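Side-chain contacts in alpha-L-arabinosidase (PDB 6D25), which is a trimeric GH51 arabinofuranosidase that probably hydrolyses L-arabinofuranosyl side groups of arabinoxylans, coping with internal di-substitutions: residues N355-S360 against A399-Y404; K87-P92 against P393-F398. All coordinates share one frame; numbering follows the deposited sequence.

Contact 1. Residues N355-S360 against A399-Y404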
ATOM      1  N   ASN A 355      37.558   7.307  -3.228  1.00 15.90           N
ATOM      2  CA  ASN A 355      36.422   6.705  -2.570  1.00 16.17           C
ATOM      3  C   ASN A 355      36.833   5.463  -1.771  1.00 16.25           C
ATOM      4  O   ASN A 355      36.409   5.310  -0.610  1.00 16.34           O
ATOM      5  CB  ASN A 355      35.281   6.425  -3.532  1.00 16.05           C
ATOM      6  CG  ASN A 355      34.450   7.661  -3.769  1.00 17.13           C
ATOM      7  OD1 ASN A 355      33.504   7.929  -3.015  1.00 17.86           O
ATOM      8  ND2 ASN A 355      34.781   8.428  -4.820  1.00 17.93           N
ATOM      9  N   PHE A 356      37.662   4.602  -2.350  1.00 16.11           N
ATOM     10  CA  PHE A 356      38.180   3.444  -1.586  1.00 16.58           C
ATOM     11  C   PHE A 356      38.951   3.884  -0.329  1.00 16.90           C
ATOM     12  O   PHE A 356      38.770   3.293   0.735  1.00 16.36           O
ATOM     13  CB  PHE A 356      39.065   2.569  -2.455  1.00 16.49           C
ATOM     14  CG  PHE A 356      38.361   1.926  -3.623  1.00 16.71           C
ATOM     15  CD1 PHE A 356      37.024   1.549  -3.548  1.00 17.22           C
ATOM     16  CD2 PHE A 356      39.070   1.591  -4.761  1.00 17.14           C
ATOM     17  CE1 PHE A 356      36.411   0.860  -4.588  1.00 16.80           C
ATOM     18  CE2 PHE A 356      38.447   0.903  -5.794  1.00 16.87           C
ATOM     19  CZ  PHE A 356      37.120   0.576  -5.716  1.00 16.74           C
ATOM     20  N   ASP A 357      39.754   4.933  -0.459  1.00 17.45           N
ATOM     21  CA  ASP A 357      40.468   5.473   0.704  1.00 18.78           C
ATOM     22  C   ASP A 357      39.444   5.850   1.779  1.00 18.89           C
ATOM     23  O   ASP A 357      39.569   5.460   2.950  1.00 20.04           O
ATOM     24  CB  ASP A 357      41.329   6.678   0.331  1.00 19.66           C
ATOM     25  CG  ASP A 357      42.536   6.412  -0.571  1.00 20.28           C
ATOM     26  OD1 ASP A 357      42.921   5.203  -0.759  1.00 20.08           O
ATOM     27  OD2 ASP A 357      43.106   7.449  -1.114  1.00 22.63           O
ATOM     28  N   ILE A 358      38.407   6.590   1.360  1.00 18.81           N
ATOM     29  CA  ILE A 358      37.423   7.109   2.309  1.00 18.18           C
ATOM     30  C   ILE A 358      36.645   5.959   2.966  1.00 17.90           C
ATOM     31  O   ILE A 358      36.454   5.913   4.188  1.00 18.21           O
ATOM     32  CB  ILE A 358      36.519   8.126   1.613  1.00 18.43           C
ATOM     33  CG1 ILE A 358      37.258   9.436   1.324  1.00 18.37           C
ATOM     34  CG2 ILE A 358      35.224   8.371   2.408  1.00 18.76           C
ATOM     35  CD1 ILE A 358      36.532  10.300   0.297  1.00 18.42           C
ATOM     36  N   PHE A 359      36.173   5.012   2.163  1.00 17.41           N
ATOM     37  CA  PHE A 359      35.407   3.893   2.728  1.00 16.64           C
ATOM     38  C   PHE A 359      36.253   3.151   3.761  1.00 17.39           C
ATOM     39  O   PHE A 359      35.730   2.770   4.855  1.00 17.06           O
ATOM     40  CB  PHE A 359      34.985   2.890   1.660  1.00 15.90           C
ATOM     41  CG  PHE A 359      34.116   3.396   0.543  1.00 15.38           C
ATOM     42  CD1 PHE A 359      33.268   4.459   0.714  1.00 15.28           C
ATOM     43  CD2 PHE A 359      34.080   2.724  -0.673  1.00 15.18           C
ATOM     44  CE1 PHE A 359      32.463   4.922  -0.327  1.00 14.94           C
ATOM     45  CE2 PHE A 359      33.264   3.154  -1.698  1.00 14.52           C
ATOM     46  CZ  PHE A 359      32.475   4.261  -1.532  1.00 14.82           C
ATOM     47  N   SER A 360      37.534   2.934   3.437  1.00 17.92           N
ATOM     48  CA  SER A 360      38.394   2.154   4.317  1.00 18.69           C
ATOM     49  C   SER A 360      38.648   2.895   5.642  1.00 19.59           C
ATOM     50  O   SER A 360      38.940   2.240   6.673  1.00 19.72           O
ATOM     51  CB  SER A 360      39.674   1.782   3.604  1.00 19.80           C
ATOM     52  OG  SER A 360      40.611   2.850   3.584  1.00 21.22           O
ATOM     53  N   ALA A 399      41.292  -3.457  -9.482  1.00 16.28           N
ATOM     54  CA  ALA A 399      42.376  -4.446  -9.498  1.00 17.54           C
ATOM     55  C   ALA A 399      43.481  -4.050  -8.500  1.00 17.86           C
ATOM     56  O   ALA A 399      43.909  -4.869  -7.715  1.00 17.60           O
ATOM     57  CB  ALA A 399      42.955  -4.602 -10.887  1.00 18.18           C
ATOM     58  N   LEU A 400      43.917  -2.796  -8.509  1.00 18.21           N
ATOM     59  CA  LEU A 400      45.026  -2.357  -7.625  1.00 18.62           C
ATOM     60  C   LEU A 400      44.633  -2.525  -6.156  1.00 17.49           C
ATOM     61  O   LEU A 400      45.489  -2.814  -5.350  1.00 16.78           O
ATOM     62  CB  LEU A 400      45.392  -0.888  -7.867  1.00 20.38           C
ATOM     63  CG  LEU A 400      46.221  -0.629  -9.140  1.00 22.99           C
ATOM     64  CD1 LEU A 400      46.465   0.869  -9.344  1.00 25.70           C
ATOM     65  CD2 LEU A 400      47.534  -1.395  -9.179  1.00 23.94           C
ATOM     66  N   TYR A 401      43.368  -2.275  -5.824  1.00 15.81           N
ATOM     67  CA  TYR A 401      42.926  -2.310  -4.446  1.00 16.23           C
ATOM     68  C   TYR A 401      42.439  -3.705  -4.033  1.00 16.80           C
ATOM     69  O   TYR A 401      41.899  -3.859  -2.940  1.00 17.07           O
ATOM     70  CB  TYR A 401      41.832  -1.270  -4.185  1.00 15.61           C
ATOM     71  CG  TYR A 401      42.317   0.125  -3.924  1.00 15.00           C
ATOM     72  CD1 TYR A 401      42.769   0.953  -4.943  1.00 14.88           C
ATOM     73  CD2 TYR A 401      42.257   0.671  -2.659  1.00 15.29           C
ATOM     74  CE1 TYR A 401      43.191   2.254  -4.714  1.00 14.86           C
ATOM     75  CE2 TYR A 401      42.671   1.967  -2.402  1.00 15.00           C
ATOM     76  CZ  TYR A 401      43.114   2.775  -3.434  1.00 15.44           C
ATOM     77  OH  TYR A 401      43.467   4.082  -3.155  1.00 15.54           O
ATOM     78  N   LYS A 402      42.612  -4.723  -4.850  1.00 17.77           N
ATOM     79  CA  LYS A 402      42.223  -6.091  -4.449  1.00 20.81           C
ATOM     80  C   LYS A 402      42.772  -6.513  -3.072  1.00 19.63           C
ATOM     81  O   LYS A 402      42.074  -7.188  -2.342  1.00 18.62           O
ATOM     82  CB  LYS A 402      42.731  -7.135  -5.435  1.00 24.89           C
ATOM     83  CG  LYS A 402      41.668  -7.722  -6.304  1.00 31.12           C
ATOM     84  CD  LYS A 402      42.234  -8.684  -7.343  1.00 35.72           C
ATOM     85  CE  LYS A 402      42.387 -10.069  -6.783  1.00 39.71           C
ATOM     86  NZ  LYS A 402      42.505 -11.029  -7.897  1.00 45.18           N
ATOM     87  N   PRO A 403      44.026  -6.157  -2.730  1.00 19.04           N
ATOM     88  CA  PRO A 403      44.520  -6.531  -1.410  1.00 19.19           C
ATOM     89  C   PRO A 403      43.727  -5.928  -0.230  1.00 18.97           C
ATOM     90  O   PRO A 403      43.838  -6.432   0.879  1.00 18.86           O
ATOM     91  CB  PRO A 403      45.959  -6.001  -1.393  1.00 20.41           C
ATOM     92  CG  PRO A 403      46.357  -5.930  -2.870  1.00 20.48           C
ATOM     93  CD  PRO A 403      45.071  -5.543  -3.548  1.00 19.72           C
ATOM     94  N   TYR A 404      42.926  -4.885  -0.463  1.00 18.17           N
ATOM     95  CA  TYR A 404      42.061  -4.316   0.557  1.00 17.87           C
ATOM     96  C   TYR A 404      40.884  -5.244   0.905  1.00 17.92           C
ATOM     97  O   TYR A 404      40.258  -5.047   1.944  1.00 18.25           O
ATOM     98  CB  TYR A 404      41.523  -2.955   0.118  1.00 17.40           C
ATOM     99  CG  TYR A 404      42.470  -1.788   0.287  1.00 17.70           C
ATOM    100  CD1 TYR A 404      43.786  -1.856  -0.109  1.00 17.70           C
ATOM    101  CD2 TYR A 404      42.029  -0.607   0.858  1.00 17.79           C
ATOM    102  CE1 TYR A 404      44.661  -0.791   0.076  1.00 18.18           C
ATOM    103  CE2 TYR A 404      42.878   0.479   1.039  1.00 18.23           C
ATOM    104  CZ  TYR A 404      44.205   0.384   0.655  1.00 18.19           C
ATOM    105  OH  TYR A 404      45.044   1.452   0.822  1.00 18.54           O
TER
HETATM  106  O   HOH W   1      44.966   6.695  -2.984  1.00 19.03           O

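Contact 2. Residues K87-P92 against P393-F398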
ATOM      1  N   LYS A  87      36.034 -12.004 -12.976  1.00 19.67           N
ATOM      2  CA  LYS A  87      36.674 -12.974 -12.071  1.00 21.88           C
ATOM      3  C   LYS A  87      38.057 -12.460 -11.639  1.00 21.16           C
ATOM      4  O   LYS A  87      38.440 -12.661 -10.487  1.00 20.52           O
ATOM      5  CB  LYS A  87      36.808 -14.346 -12.735  1.00 24.41           C
ATOM      6  CG  LYS A  87      35.491 -15.090 -12.810  1.00 27.92           C
ATOM      7  CD  LYS A  87      35.600 -16.444 -13.461  1.00 32.33           C
ATOM      8  CE  LYS A  87      36.197 -17.451 -12.500  1.00 36.24           C
ATOM      9  NZ  LYS A  87      36.116 -18.799 -13.084  1.00 42.32           N
ATOM     10  N   ALA A  88      38.786 -11.823 -12.550  1.00 20.23           N
ATOM     11  CA  ALA A  88      40.164 -11.426 -12.250  1.00 21.01           C
ATOM     12  C   ALA A  88      40.195 -10.316 -11.183  1.00 20.20           C
ATOM     13  O   ALA A  88      41.227 -10.165 -10.542  1.00 20.26           O
ATOM     14  CB  ALA A  88      40.887 -10.975 -13.509  1.00 21.12           C
ATOM     15  N   ILE A  89      39.120  -9.566 -10.968  1.00 18.96           N
ATOM     16  CA  ILE A  89      39.136  -8.554  -9.875  1.00 19.18           C
ATOM     17  C   ILE A  89      38.354  -9.053  -8.645  1.00 19.66           C
ATOM     18  O   ILE A  89      38.160  -8.271  -7.682  1.00 20.00           O
ATOM     19  CB  ILE A  89      38.652  -7.177 -10.360  1.00 18.80           C
ATOM     20  CG1 ILE A  89      37.251  -7.208 -10.943  1.00 17.66           C
ATOM     21  CG2 ILE A  89      39.644  -6.577 -11.319  1.00 19.51           C
ATOM     22  CD1 ILE A  89      36.605  -5.836 -11.097  1.00 17.79           C
ATOM     23  N   ALA A  90      37.946 -10.323  -8.647  1.00 19.10           N
ATOM     24  CA  ALA A  90      37.268 -10.970  -7.507  1.00 20.27           C
ATOM     25  C   ALA A  90      36.061 -10.130  -7.032  1.00 19.93           C
ATOM     26  O   ALA A  90      35.966  -9.703  -5.886  1.00 20.59           O
ATOM     27  CB  ALA A  90      38.259 -11.235  -6.376  1.00 21.16           C
ATOM     28  N   VAL A  91      35.126  -9.898  -7.929  1.00 18.35           N
ATOM     29  CA  VAL A  91      33.905  -9.184  -7.592  1.00 17.10           C
ATOM     30  C   VAL A  91      33.271  -9.846  -6.363  1.00 16.67           C
ATOM     31  O   VAL A  91      32.997 -11.028  -6.387  1.00 16.73           O
ATOM     32  CB  VAL A  91      32.937  -9.143  -8.781  1.00 17.40           C
ATOM     33  CG1 VAL A  91      31.611  -8.535  -8.363  1.00 16.89           C
ATOM     34  CG2 VAL A  91      33.514  -8.399  -9.978  1.00 18.11           C
ATOM     35  N   PRO A  92      32.957  -9.064  -5.321  1.00 15.36           N
ATOM     36  CA  PRO A  92      32.432  -9.659  -4.077  1.00 15.62           C
ATOM     37  C   PRO A  92      30.906  -9.846  -4.064  1.00 15.65           C
ATOM     38  O   PRO A  92      30.370 -10.811  -3.480  1.00 16.66           O
ATOM     39  CB  PRO A  92      32.828  -8.635  -2.997  1.00 15.53           C
ATOM     40  CG  PRO A  92      32.775  -7.310  -3.734  1.00 15.01           C
ATOM     41  CD  PRO A  92      33.320  -7.662  -5.116  1.00 15.34           C
ATOM     42  N   PRO A 393      39.968   2.646 -16.924  1.00 15.60           N
ATOM     43  CA  PRO A 393      40.832   3.052 -15.840  1.00 15.55           C
ATOM     44  C   PRO A 393      40.262   2.680 -14.468  1.00 15.45           C
ATOM     45  O   PRO A 393      41.015   2.298 -13.577  1.00 15.98           O
ATOM     46  CB  PRO A 393      40.986   4.572 -16.005  1.00 15.48           C
ATOM     47  CG  PRO A 393      40.835   4.750 -17.470  1.00 15.97           C
ATOM     48  CD  PRO A 393      39.732   3.769 -17.841  1.00 15.70           C
ATOM     49  N   THR A 394      38.952   2.759 -14.312  1.00 14.97           N
ATOM     50  CA  THR A 394      38.311   2.449 -13.045  1.00 14.49           C
ATOM     51  C   THR A 394      38.495   0.966 -12.717  1.00 14.48           C
ATOM     52  O   THR A 394      38.771   0.630 -11.574  1.00 14.10           O
ATOM     53  CB  THR A 394      36.823   2.830 -13.079  1.00 14.47           C
ATOM     54  OG1 THR A 394      36.723   4.229 -13.280  1.00 14.37           O
ATOM     55  CG2 THR A 394      36.082   2.428 -11.819  1.00 14.50           C
ATOM     56  N   TYR A 395      38.347   0.079 -13.690  1.00 14.45           N
ATOM     57  CA  TYR A 395      38.616  -1.353 -13.518  1.00 14.55           C
ATOM     58  C   TYR A 395      39.979  -1.575 -12.879  1.00 14.90           C
ATOM     59  O   TYR A 395      40.124  -2.394 -11.953  1.00 14.48           O
ATOM     60  CB  TYR A 395      38.559  -2.077 -14.862  1.00 14.70           C
ATOM     61  CG  TYR A 395      38.924  -3.537 -14.830  1.00 15.05           C
ATOM     62  CD1 TYR A 395      40.227  -3.979 -14.950  1.00 15.57           C
ATOM     63  CD2 TYR A 395      37.942  -4.504 -14.682  1.00 15.38           C
ATOM     64  CE1 TYR A 395      40.555  -5.326 -14.907  1.00 16.22           C
ATOM     65  CE2 TYR A 395      38.249  -5.856 -14.670  1.00 15.55           C
ATOM     66  CZ  TYR A 395      39.562  -6.276 -14.795  1.00 16.36           C
ATOM     67  OH  TYR A 395      39.835  -7.625 -14.777  1.00 16.75           O
ATOM     68  N   HIS A 396      40.980  -0.874 -13.408  1.00 15.09           N
ATOM     69  CA  HIS A 396      42.354  -1.050 -12.943  1.00 15.40           C
ATOM     70  C   HIS A 396      42.482  -0.595 -11.491  1.00 15.30           C
ATOM     71  O   HIS A 396      43.307  -1.151 -10.761  1.00 15.26           O
ATOM     72  CB  HIS A 396      43.330  -0.307 -13.847  1.00 16.05           C
ATOM     73  CG  HIS A 396      43.357  -0.860 -15.231  1.00 16.64           C
ATOM     74  ND1 HIS A 396      43.537  -2.213 -15.494  1.00 17.60           N
ATOM     75  CD2 HIS A 396      43.221  -0.262 -16.440  1.00 17.00           C
ATOM     76  CE1 HIS A 396      43.571  -2.405 -16.798  1.00 17.39           C
ATOM     77  NE2 HIS A 396      43.316  -1.235 -17.392  1.00 17.19           N
ATOM     78  N   VAL A 397      41.686   0.371 -11.049  1.00 14.76           N
ATOM     79  CA  VAL A 397      41.751   0.758  -9.634  1.00 14.56           C
ATOM     80  C   VAL A 397      41.137  -0.348  -8.748  1.00 14.96           C
ATOM     81  O   VAL A 397      41.705  -0.685  -7.685  1.00 15.20           O
ATOM     82  CB  VAL A 397      41.095   2.119  -9.382  1.00 14.44           C
ATOM     83  CG1 VAL A 397      41.262   2.516  -7.915  1.00 14.70           C
ATOM     84  CG2 VAL A 397      41.680   3.202 -10.271  1.00 14.62           C
ATOM     85  N   PHE A 398      40.034  -0.945  -9.169  1.00 14.77           N
ATOM     86  CA  PHE A 398      39.495  -2.134  -8.457  1.00 15.56           C
ATOM     87  C   PHE A 398      40.567  -3.228  -8.375  1.00 16.15           C
ATOM     88  O   PHE A 398      40.733  -3.835  -7.300  1.00 15.42           O
ATOM     89  CB  PHE A 398      38.218  -2.659  -9.121  1.00 15.60           C
ATOM     90  CG  PHE A 398      36.977  -1.889  -8.735  1.00 15.86           C
ATOM     91  CD1 PHE A 398      36.751  -0.605  -9.187  1.00 15.90           C
ATOM     92  CD2 PHE A 398      36.036  -2.455  -7.877  1.00 15.61           C
ATOM     93  CE1 PHE A 398      35.615   0.091  -8.812  1.00 16.53           C
ATOM     94  CE2 PHE A 398      34.901  -1.759  -7.501  1.00 15.43           C
ATOM     95  CZ  PHE A 398      34.688  -0.501  -7.962  1.00 15.96           C
TER

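Contact 1. Residues N355-S360 against A399-Y404
Phe356 and Ser360, one helical turn apart on helix 346-361, face Tyr401 and Tyr404 of the turn that follows helix 393-400, with the CA atoms of Phe356 and Tyr401 8.0 Å apart. Helix 346-361 joins the last two strands of the (beta/alpha)8 barrel, and Ala444 of the C-terminal beta domain touches Asp357, Tyr401 and Tyr404. Tyr401 is the first residue to leave helical geometry, and its CG, anti to the carbonyl carbon (chi1 -82°), turns the ring toward Phe356. There CB of Phe356 sits over one face of the tyrosine in a CH-pi contact, 3.7 Å from CE2 of Tyr401, while CD2 of Phe356 comes 3.7 Å from CG of Tyr401, toward the rim of its ring; the rings meet obliquely, planes at 54°. A tyrosine suits this place, its ring apolar and its tip polar. Its OH donates to OD1 of Asp357 at 2.7 Å, 37° out of the carboxylate plane. OD1 is also hydrogen-bonded to OG of Ser432 and OD2 to ND1 of His430, so the buried acid probably stays ionised. A water donates to both OD2 of Asp357 and OH of Tyr401. CD2 of Tyr401 stands over the centre of one face of Tyr404, whose OH is hydrogen-bonded to OG of the same Ser432. At the edge of the Tyr404 ring lies OG of Ser360, itself donating to Asp357 O at 2.9 Å.

Contact 2. Residues K87-P92 against P393-F398
Ile89 and Tyr395 are brought together by their first torsions: Tyr395 swings CG away from the backbone N, beside the carbonyl carbon (chi1 175°), and Ile89 places CG1 between N and the carbonyl carbon (chi1 58°), leaving CG2 beside N. Both branches of the isoleucine then bear on helix 393-400, which comes after the last strand of the (beta/alpha)8 barrel and a pair of short strands. CG2 lies over one face of the Tyr395 ring, displaced toward its hydroxyl end, within 3.5 Å of CZ of Tyr395. This is a CH-pi contact, 28° off the ring normal. The longer branch runs on past the ring, its CD1 3.9 Å from CE2 of Tyr395 and 4.1 Å from CB of Phe398. A beta-branched residue suits the spot: CG2 covers the ring face while the longer arm touches Tyr395 and also reaches Phe398, one turn on. Phe398 offers mainly its CB here; its ring turns off to meet Phe356 edge-to-face. The small Ala88 lets its CB come to 3.7 Å from OH of Tyr395. That hydroxyl bonds Ala85 O in helix 80-88; with no hydrogen bond between the segments, their fit rests on shape, this bond probably holding the ring in place for Ile89.

From the N terminus the chain first passes 87-92, leading out of helix 80-88 toward the second barrel strand, then 355-360 on the helix before the eighth strand, and finally 393-398 and 399-404 in succession. Contact 2 therefore closes a loop of 300 residues holding most of the barrel, and contact 1 one of 38 containing the last barrel strand. Their segments alternate, so the loops cross rather than nest. Helix 393-400 and its following turn serve both, tying the early part of the barrel to its end beside the C-terminal beta domain. Direct bridges join the contacts: Phe356 packs on Val397, and Lys402 NZ probably hydrogen-bonds Ala88 O.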